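Local coordinates for flagellar motor switch protein FliG (Thermotoga maritima, PDB 3AJC) that probably forms part of the switch complex at the base of the flagellar basal body, which contacts chemotaxis proteins and motor components that set the direction of rotation, at residues V14-V17 / N18-S22; Q42-G45 / A46-E49; Q144-L147 / R148-T152; I205-I208 / R209-E213. One frame throughout, in Å; residues are numbered along the deposited sequence.

Interaction 1: residues V14-V17 / N18-S22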
# COMPACT_ATOMS: atom_id res chain seq x y z
N VAL A 14 8.92 -3.07 24.09
CA VAL A 14 10.03 -2.11 24.07
C VAL A 14 11.38 -2.80 23.88
O VAL A 14 12.23 -2.27 23.15
CB VAL A 14 10.15 -1.37 25.39
CG1 VAL A 14 8.86 -0.60 25.66
CG2 VAL A 14 10.44 -2.34 26.48
N GLN A 15 11.60 -3.92 24.57
CA GLN A 15 12.84 -4.68 24.45
C GLN A 15 13.00 -4.88 22.94
O GLN A 15 14.12 -4.90 22.42
CB GLN A 15 12.75 -6.01 25.22
CG GLN A 15 11.42 -6.35 25.91
CD GLN A 15 11.02 -5.45 27.10
OE1 GLN A 15 11.88 -4.89 27.78
NE2 GLN A 15 9.72 -5.35 27.35
N LEU A 16 11.89 -4.95 22.21
CA LEU A 16 11.97 -5.10 20.76
C LEU A 16 12.71 -3.91 20.12
O LEU A 16 13.68 -4.09 19.38
CB LEU A 16 10.58 -5.27 20.13
CG LEU A 16 10.55 -5.59 18.62
CD1 LEU A 16 11.66 -6.57 18.26
CD2 LEU A 16 9.20 -6.16 18.23
N VAL A 17 12.23 -2.69 20.39
CA VAL A 17 12.86 -1.49 19.85
C VAL A 17 14.26 -1.35 20.42
O VAL A 17 15.17 -0.84 19.77
CB VAL A 17 12.04 -0.23 20.21
CG1 VAL A 17 12.82 1.02 19.86
CG2 VAL A 17 10.72 -0.25 19.47
N ASN A 18 14.44 -1.83 21.65
CA ASN A 18 15.72 -1.76 22.34
C ASN A 18 16.86 -2.41 21.54
O ASN A 18 17.93 -1.84 21.39
CB ASN A 18 15.61 -2.44 23.71
CG ASN A 18 16.91 -2.38 24.50
OD1 ASN A 18 17.09 -3.12 25.48
ND2 ASN A 18 17.82 -1.50 24.09
N PHE A 19 16.61 -3.62 21.04
CA PHE A 19 17.62 -4.34 20.28
C PHE A 19 17.83 -3.79 18.87
O PHE A 19 18.97 -3.65 18.42
CB PHE A 19 17.26 -5.82 20.19
CG PHE A 19 17.03 -6.47 21.53
CD1 PHE A 19 15.74 -6.82 21.93
CD2 PHE A 19 18.09 -6.72 22.39
CE1 PHE A 19 15.52 -7.42 23.17
CE2 PHE A 19 17.87 -7.32 23.63
CZ PHE A 19 16.58 -7.66 24.03
N LEU A 20 16.73 -3.50 18.18
CA LEU A 20 16.82 -2.99 16.81
C LEU A 20 17.54 -1.65 16.72
O LEU A 20 18.27 -1.40 15.77
CB LEU A 20 15.42 -2.86 16.19
CG LEU A 20 14.64 -4.16 15.92
CD1 LEU A 20 13.26 -3.83 15.36
CD2 LEU A 20 15.40 -5.03 14.93
N GLN A 21 17.35 -0.79 17.73
CA GLN A 21 17.99 0.52 17.76
C GLN A 21 19.48 0.53 17.43
O GLN A 21 19.96 1.40 16.71
CB GLN A 21 17.85 1.17 19.14
CG GLN A 21 16.48 1.71 19.49
CD GLN A 21 16.52 2.46 20.80
OE1 GLN A 21 17.10 1.98 21.77
NE2 GLN A 21 15.90 3.63 20.83
N SER A 22 20.21 -0.43 17.99
CA SER A 22 21.65 -0.50 17.78
C SER A 22 22.11 -1.41 16.65
O SER A 22 23.30 -1.69 16.51
CB SER A 22 22.34 -0.89 19.09
OG SER A 22 21.69 -1.98 19.71
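Helix 14-21, in the middle domain of FliG, places Leu16 and Leu20 one turn apart on the same side. Their methyls meet loosely, with Leu16 CD1 4.3 Å from Leu20 CD1. Leu20 CG stands anti to its own carbonyl carbon (chi1 -67°). That leans it back along the axis, and it comes to 3.6 Å from Leu16 O.

The backbone follows the alpha-helical i to i+4 pattern. Asn18 N donates to Val14 O at 2.7 Å, nearly in line with the carbonyl. Leu20 N to Leu16 O is a long, weak bond of 3.3 Å, though almost straight (174°). Phe19 N and Gln21 N bond to Gln15 O and Val17 O in the same way, but the places of these two acceptors are less sure.

This helix packs on helix 37-46 of the same all-helical domain: Leu16 and Leu20 both rest on Ile43, and Val17 on Ala46. The chain leaves the helix just ahead of Glu23-Gln26, part of the EHPQR motif important for FliM binding. The Leu20 side chain lies about 12 Å from that of Arg58, which belongs to the same motif.

Two further contacts are less sure, because the model is too tight around them. Val17 and Gln21 cross at a slant, with Val17 CG1 3.7 Å from Gln21 CG. On another side, Gln15 CB lies 3.7 Å from Phe19 CE1.

Interaction 2: residues Q42-G45 / A46-E49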
# COMPACT_ATOMS: atom_id res chain seq x y z
N GLN A 42 4.55 0.46 13.73
CA GLN A 42 4.63 0.71 15.17
C GLN A 42 6.09 0.73 15.65
O GLN A 42 6.49 1.62 16.42
CB GLN A 42 3.82 -0.37 15.92
CG GLN A 42 3.81 -0.25 17.44
CD GLN A 42 2.95 -1.33 18.10
OE1 GLN A 42 3.07 -2.51 17.80
NE2 GLN A 42 2.10 -0.91 19.02
N ILE A 43 6.88 -0.23 15.19
CA ILE A 43 8.30 -0.29 15.56
C ILE A 43 9.06 0.88 14.95
O ILE A 43 9.84 1.55 15.63
CB ILE A 43 8.96 -1.58 15.07
CG1 ILE A 43 8.35 -2.79 15.78
CG2 ILE A 43 10.45 -1.51 15.30
CD1 ILE A 43 8.82 -4.12 15.22
N LEU A 44 8.85 1.12 13.66
CA LEU A 44 9.52 2.19 12.96
C LEU A 44 9.31 3.53 13.64
O LEU A 44 10.26 4.29 13.86
CB LEU A 44 9.00 2.28 11.52
CG LEU A 44 9.65 3.35 10.63
CD1 LEU A 44 11.16 3.18 10.68
CD2 LEU A 44 9.14 3.24 9.19
N GLY A 45 8.06 3.83 13.98
CA GLY A 45 7.78 5.10 14.62
C GLY A 45 8.38 5.22 16.01
O GLY A 45 8.49 6.33 16.53
N ALA A 46 8.75 4.10 16.61
CA ALA A 46 9.32 4.11 17.95
C ALA A 46 10.84 4.11 17.90
O ALA A 46 11.50 4.17 18.94
CB ALA A 46 8.82 2.93 18.75
N LEU A 47 11.40 4.02 16.69
CA LEU A 47 12.85 4.02 16.53
C LEU A 47 13.40 5.45 16.62
O LEU A 47 12.67 6.42 16.42
CB LEU A 47 13.26 3.43 15.19
CG LEU A 47 13.15 1.91 15.02
CD1 LEU A 47 13.58 1.53 13.60
CD2 LEU A 47 14.03 1.21 16.04
N PRO A 48 14.69 5.59 16.92
CA PRO A 48 15.29 6.92 17.01
C PRO A 48 15.05 7.67 15.70
O PRO A 48 15.30 7.15 14.61
CB PRO A 48 16.77 6.63 17.24
CG PRO A 48 16.74 5.34 18.01
CD PRO A 48 15.68 4.54 17.26
N GLU A 49 14.57 8.90 15.81
CA GLU A 49 14.29 9.74 14.66
C GLU A 49 15.34 9.62 13.54
O GLU A 49 14.98 9.51 12.36
CB GLU A 49 14.17 11.19 15.14
CG GLU A 49 15.06 12.21 14.46
CD GLU A 49 14.42 12.80 13.22
OE1 GLU A 49 14.20 12.05 12.24
OE2 GLU A 49 14.11 14.02 13.24
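Backbone bonds from Ala46 to Ile43 and from Leu47 to Leu44 bring in i to i+3 spacing where helix 37-46 ends. Ala46 N donates to Ile43 O at 2.9 Å, with a weak second bond to Gln42 O at 3.4 Å. Leu47 N donates to Leu44 O at 3.1 Å. In both i to i+3 bonds the donor stands well above the carbonyl plane, as much as 66° out of it for Leu47. Leu44 O also accepts a bond from Gln52 NE2, so this carbonyl at the helix end has two donors.

Leu47 is the side chain that carries the contact. Its CG, anti to the carbonyl carbon (chi1 -74°), turns back toward the last turn and lies 3.4 Å from Ile43 O. Leu47 CD1 meets Leu44 CD1 at 4.1 Å, the two side chains crossing at about a right angle. Ile43 adds a looser touch, with its CG2 4.4 Å from Leu47 CG. Ala46 CB is 3.5 Å from Gln42 O.

Leu47 also packs on Ile28 of helix 25-33. Cutting Leu47 back to an alanine is likely to open a gap beside Leu44 CD1 and weaken the packing on Ile28. Leu44 itself packs on Val55 and Leu56 of helix 49-60, and Ile43 on Leu32. The arrangement is a helix C-terminus whose final turn narrows toward 3-10 geometry before a short Leu-Pro link into the next helix, consistent with the armadillo-like, all-helical FliG middle domain.

Interaction 3: residues Q144-L147 / R148-T152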
# COMPACT_ATOMS: atom_id res chain seq x y z
N GLN A 144 -15.18 8.71 -13.11
CA GLN A 144 -15.87 8.15 -14.27
C GLN A 144 -14.86 7.42 -15.16
O GLN A 144 -15.11 6.32 -15.65
CB GLN A 144 -16.55 9.27 -15.06
CG GLN A 144 -17.81 9.83 -14.40
CD GLN A 144 -18.10 11.27 -14.80
OE1 GLN A 144 -17.78 11.70 -15.91
NE2 GLN A 144 -18.73 12.02 -13.90
N LEU A 145 -13.70 8.04 -15.35
CA LEU A 145 -12.65 7.43 -16.15
C LEU A 145 -12.37 6.02 -15.61
O LEU A 145 -12.28 5.04 -16.36
CB LEU A 145 -11.37 8.27 -16.03
CG LEU A 145 -10.30 8.15 -17.11
CD1 LEU A 145 -10.61 9.17 -18.22
CD2 LEU A 145 -8.92 8.41 -16.52
N VAL A 146 -12.24 5.92 -14.29
CA VAL A 146 -11.95 4.66 -13.61
C VAL A 146 -13.08 3.63 -13.76
O VAL A 146 -12.81 2.46 -14.03
CB VAL A 146 -11.67 4.92 -12.10
CG1 VAL A 146 -11.47 3.59 -11.35
CG2 VAL A 146 -10.45 5.81 -11.96
N LEU A 147 -14.32 4.07 -13.58
CA LEU A 147 -15.48 3.19 -13.66
C LEU A 147 -15.61 2.42 -14.98
O LEU A 147 -16.00 1.25 -14.99
CB LEU A 147 -16.75 4.00 -13.40
CG LEU A 147 -16.87 4.55 -11.97
CD1 LEU A 147 -18.21 5.22 -11.80
CD2 LEU A 147 -16.71 3.43 -10.96
N ARG A 148 -15.26 3.06 -16.09
CA ARG A 148 -15.35 2.39 -17.38
C ARG A 148 -14.41 1.19 -17.46
O ARG A 148 -14.53 0.36 -18.36
CB ARG A 148 -15.03 3.37 -18.51
CG ARG A 148 -16.16 4.38 -18.76
CD ARG A 148 -15.76 5.42 -19.81
NE ARG A 148 -14.56 6.14 -19.41
CZ ARG A 148 -14.16 7.27 -19.98
NH1 ARG A 148 -14.86 7.81 -20.97
NH2 ARG A 148 -13.05 7.87 -19.56
N GLU A 149 -13.48 1.09 -16.51
CA GLU A 149 -12.50 0.01 -16.49
C GLU A 149 -12.82 -1.07 -15.45
O GLU A 149 -12.03 -1.99 -15.25
CB GLU A 149 -11.12 0.58 -16.19
CG GLU A 149 -10.77 1.80 -17.03
CD GLU A 149 -10.16 1.44 -18.36
OE1 GLU A 149 -10.14 2.31 -19.27
OE2 GLU A 149 -9.67 0.29 -18.51
N VAL A 150 -13.97 -0.96 -14.79
CA VAL A 150 -14.34 -1.90 -13.75
C VAL A 150 -15.58 -2.74 -14.04
O VAL A 150 -16.65 -2.18 -14.29
CB VAL A 150 -14.56 -1.16 -12.41
CG1 VAL A 150 -14.81 -2.17 -11.27
CG2 VAL A 150 -13.36 -0.25 -12.11
N ASP A 151 -15.46 -4.06 -13.98
CA ASP A 151 -16.61 -4.92 -14.23
C ASP A 151 -17.58 -4.87 -13.05
O ASP A 151 -17.18 -4.61 -11.90
CB ASP A 151 -16.18 -6.37 -14.49
CG ASP A 151 -15.51 -7.01 -13.28
OD1 ASP A 151 -16.18 -7.74 -12.53
OD2 ASP A 151 -14.30 -6.77 -13.10
N THR A 152 -18.85 -5.10 -13.35
CA THR A 152 -19.90 -5.06 -12.36
C THR A 152 -19.62 -5.82 -11.07
O THR A 152 -19.79 -5.27 -9.99
CB THR A 152 -21.22 -5.59 -12.95
OG1 THR A 152 -21.58 -4.80 -14.08
CG2 THR A 152 -22.34 -5.55 -11.91
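Gln144 O, Val146 O and Leu147 O each accept a backbone N-H as helix 140-147 ends. Arg148 N donates to Gln144 O at 3.3 Å, with the donor close to the line of the carbonyl. This is the last i to i+4 bond here. Glu149 N then turns to Val146 O at 2.9 Å, three residues back. Val150 N closes on Leu147 O at 3.0 Å, a nearly straight bond (165°) whose donor stands above the carbonyl plane.

That bond closes a type I beta turn from Leu147 to Val150. The turn takes the chain out of the helix and on to helix 152-159 of the FliG C-terminal domain. Asp151 is the N-cap of this next helix, and its OD1 takes the N-H of Asp154.

Two polar side-chain ends have partners farther off. Gln144 NE2 bonds to Asn173 OD1. Glu149 OE2 forms a long, weak ion pair with Arg210 NH2 of helix 194-213.

Arg148 lies back along the helix, its chain bent at chi3 (-58°). The bend brings its guanidinium across Leu145, which makes a tight contact at the guanidinium edge: Leu145 CD1 is 3.1 Å from Arg148 NH2. Val150 CG2 makes an apolar contact with Val146 CG1 at 4.3 Å. The same methyl also comes to 3.4 Å from Val146 O. Leu147 touches Asn173 and Met174.

Interaction 4: residues I205-I208 / R209-E213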
# COMPACT_ATOMS: atom_id res chain seq x y z
N ILE A 205 -7.78 -0.35 -7.43
CA ILE A 205 -6.64 0.48 -7.10
C ILE A 205 -5.57 0.36 -8.17
O ILE A 205 -4.96 1.36 -8.56
CB ILE A 205 -6.04 0.08 -5.74
CG1 ILE A 205 -6.99 0.50 -4.61
CG2 ILE A 205 -4.66 0.72 -5.56
CD1 ILE A 205 -6.58 0.01 -3.24
N ASN A 206 -5.34 -0.86 -8.65
CA ASN A 206 -4.35 -1.06 -9.70
C ASN A 206 -4.77 -0.30 -10.96
O ASN A 206 -3.93 0.28 -11.65
CB ASN A 206 -4.19 -2.56 -10.00
CG ASN A 206 -3.58 -3.31 -8.84
OD1 ASN A 206 -2.80 -2.76 -8.07
ND2 ASN A 206 -3.92 -4.59 -8.71
N ILE A 207 -6.07 -0.29 -11.25
CA ILE A 207 -6.59 0.44 -12.41
C ILE A 207 -6.23 1.92 -12.25
O ILE A 207 -5.79 2.57 -13.19
CB ILE A 207 -8.14 0.30 -12.52
CG1 ILE A 207 -8.51 -1.13 -12.93
CG2 ILE A 207 -8.69 1.32 -13.51
CD1 ILE A 207 -10.00 -1.35 -13.02
N ILE A 208 -6.42 2.45 -11.05
CA ILE A 208 -6.12 3.84 -10.75
C ILE A 208 -4.62 4.12 -10.89
O ILE A 208 -4.21 5.11 -11.50
CB ILE A 208 -6.61 4.19 -9.33
CG1 ILE A 208 -8.14 4.18 -9.30
CG2 ILE A 208 -6.05 5.55 -8.88
CD1 ILE A 208 -8.76 4.23 -7.91
N ARG A 209 -3.80 3.24 -10.33
CA ARG A 209 -2.36 3.41 -10.41
C ARG A 209 -1.89 3.44 -11.87
O ARG A 209 -0.97 4.19 -12.22
CB ARG A 209 -1.65 2.29 -9.64
CG ARG A 209 -0.23 2.62 -9.23
CD ARG A 209 0.27 1.63 -8.21
NE ARG A 209 0.47 0.30 -8.78
CZ ARG A 209 0.14 -0.84 -8.18
NH1 ARG A 209 -0.43 -0.81 -6.98
NH2 ARG A 209 0.38 -2.00 -8.78
N ARG A 210 -2.53 2.65 -12.72
CA ARG A 210 -2.19 2.59 -14.13
C ARG A 210 -2.69 3.81 -14.91
O ARG A 210 -2.02 4.30 -15.82
CB ARG A 210 -2.75 1.32 -14.78
CG ARG A 210 -2.59 1.28 -16.29
CD ARG A 210 -3.07 -0.05 -16.87
NE ARG A 210 -4.47 -0.30 -16.58
CZ ARG A 210 -5.49 0.39 -17.10
NH1 ARG A 210 -5.25 1.38 -17.95
NH2 ARG A 210 -6.73 0.08 -16.77
N LEU A 211 -3.88 4.29 -14.55
CA LEU A 211 -4.45 5.45 -15.23
C LEU A 211 -3.74 6.75 -14.87
O LEU A 211 -3.92 7.76 -15.54
CB LEU A 211 -5.94 5.58 -14.92
CG LEU A 211 -6.85 4.64 -15.71
CD1 LEU A 211 -8.30 4.91 -15.35
CD2 LEU A 211 -6.64 4.85 -17.21
N GLU A 212 -2.93 6.72 -13.82
CA GLU A 212 -2.21 7.92 -13.43
C GLU A 212 -0.80 7.86 -14.01
O GLU A 212 -0.17 8.90 -14.24
CB GLU A 212 -2.17 8.08 -11.91
CG GLU A 212 -1.47 6.97 -11.17
CD GLU A 212 -1.50 7.20 -9.68
OE1 GLU A 212 -1.12 8.31 -9.26
OE2 GLU A 212 -1.91 6.29 -8.93
N GLU A 213 -0.32 6.65 -14.25
CA GLU A 213 1.00 6.45 -14.85
C GLU A 213 0.83 6.96 -16.27
O GLU A 213 1.78 7.44 -16.90
CB GLU A 213 1.36 4.96 -14.86
CG GLU A 213 1.75 4.41 -13.51
CD GLU A 213 3.24 4.50 -13.26
OE1 GLU A 213 3.68 4.17 -12.13
OE2 GLU A 213 3.98 4.91 -14.18
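Asn206 and Arg209 lie side by side along one side of helix 194-213, near its C-terminal end, in the FliG C-terminal domain. This is a local contact within one helix, between residues three apart. Asn206 OD1 lies 3.3 Å from both Arg209 NH1 and Arg209 NH2, with the amide and guanidinium planes 63° apart. Arg209 gets there with its CG anti to the backbone N and its chain bent at chi3 (69°). A leucine in place of Arg209 would probably leave Asn206 OD1 without the positive charge beside it.

Regular helical bonds run beneath: Arg209 N to Ile205 O at 2.8 Å, Arg210 N to Asn206 O at 3.0 Å and Leu211 N to Ile207 O at 2.9 Å. The bond from Glu212 N to Ile208 O is weak.

Ile207 and Leu211 make an apolar contact. Ile207 CG2 lies 4.1 Å from Leu211 CD1, the two side chains pointing the same way. Arg210 crosses Ile207 at a slant, its NH2 4.0 Å from Ile207 CG2. Ile208 and Leu211 pack on Val146 of helix 140-147 and on Ile217 beyond the helix end, and Leu211 also on Leu145.

How the interactions relate
Interactions 1 and 2 belong to the middle domain, interactions 3 and 4 to the C-terminal domain. Interactions 1 and 3 lie at the surface; interactions 2 and 4 are partly buried. Interaction 1 lays its helix on interaction 2, with Leu20 CD1 3.6 Å from Ile43 CG2. Interaction 3 meets interaction 4 through Leu145 CD2 and Leu211 CD1, 3.7 Å apart. The pairs are well separated: the centres of interactions 1 and 3 are about 47 Å apart. Interactions 1 and 4 keep i to i+4 bonding, whereas 2 and 3 are helix ends where i to i+3 bonds come in. The C-terminal pair adds charge, with Arg210 in a long, weak ion pair to Glu149; the middle-domain pair relies mostly on aliphatic packing.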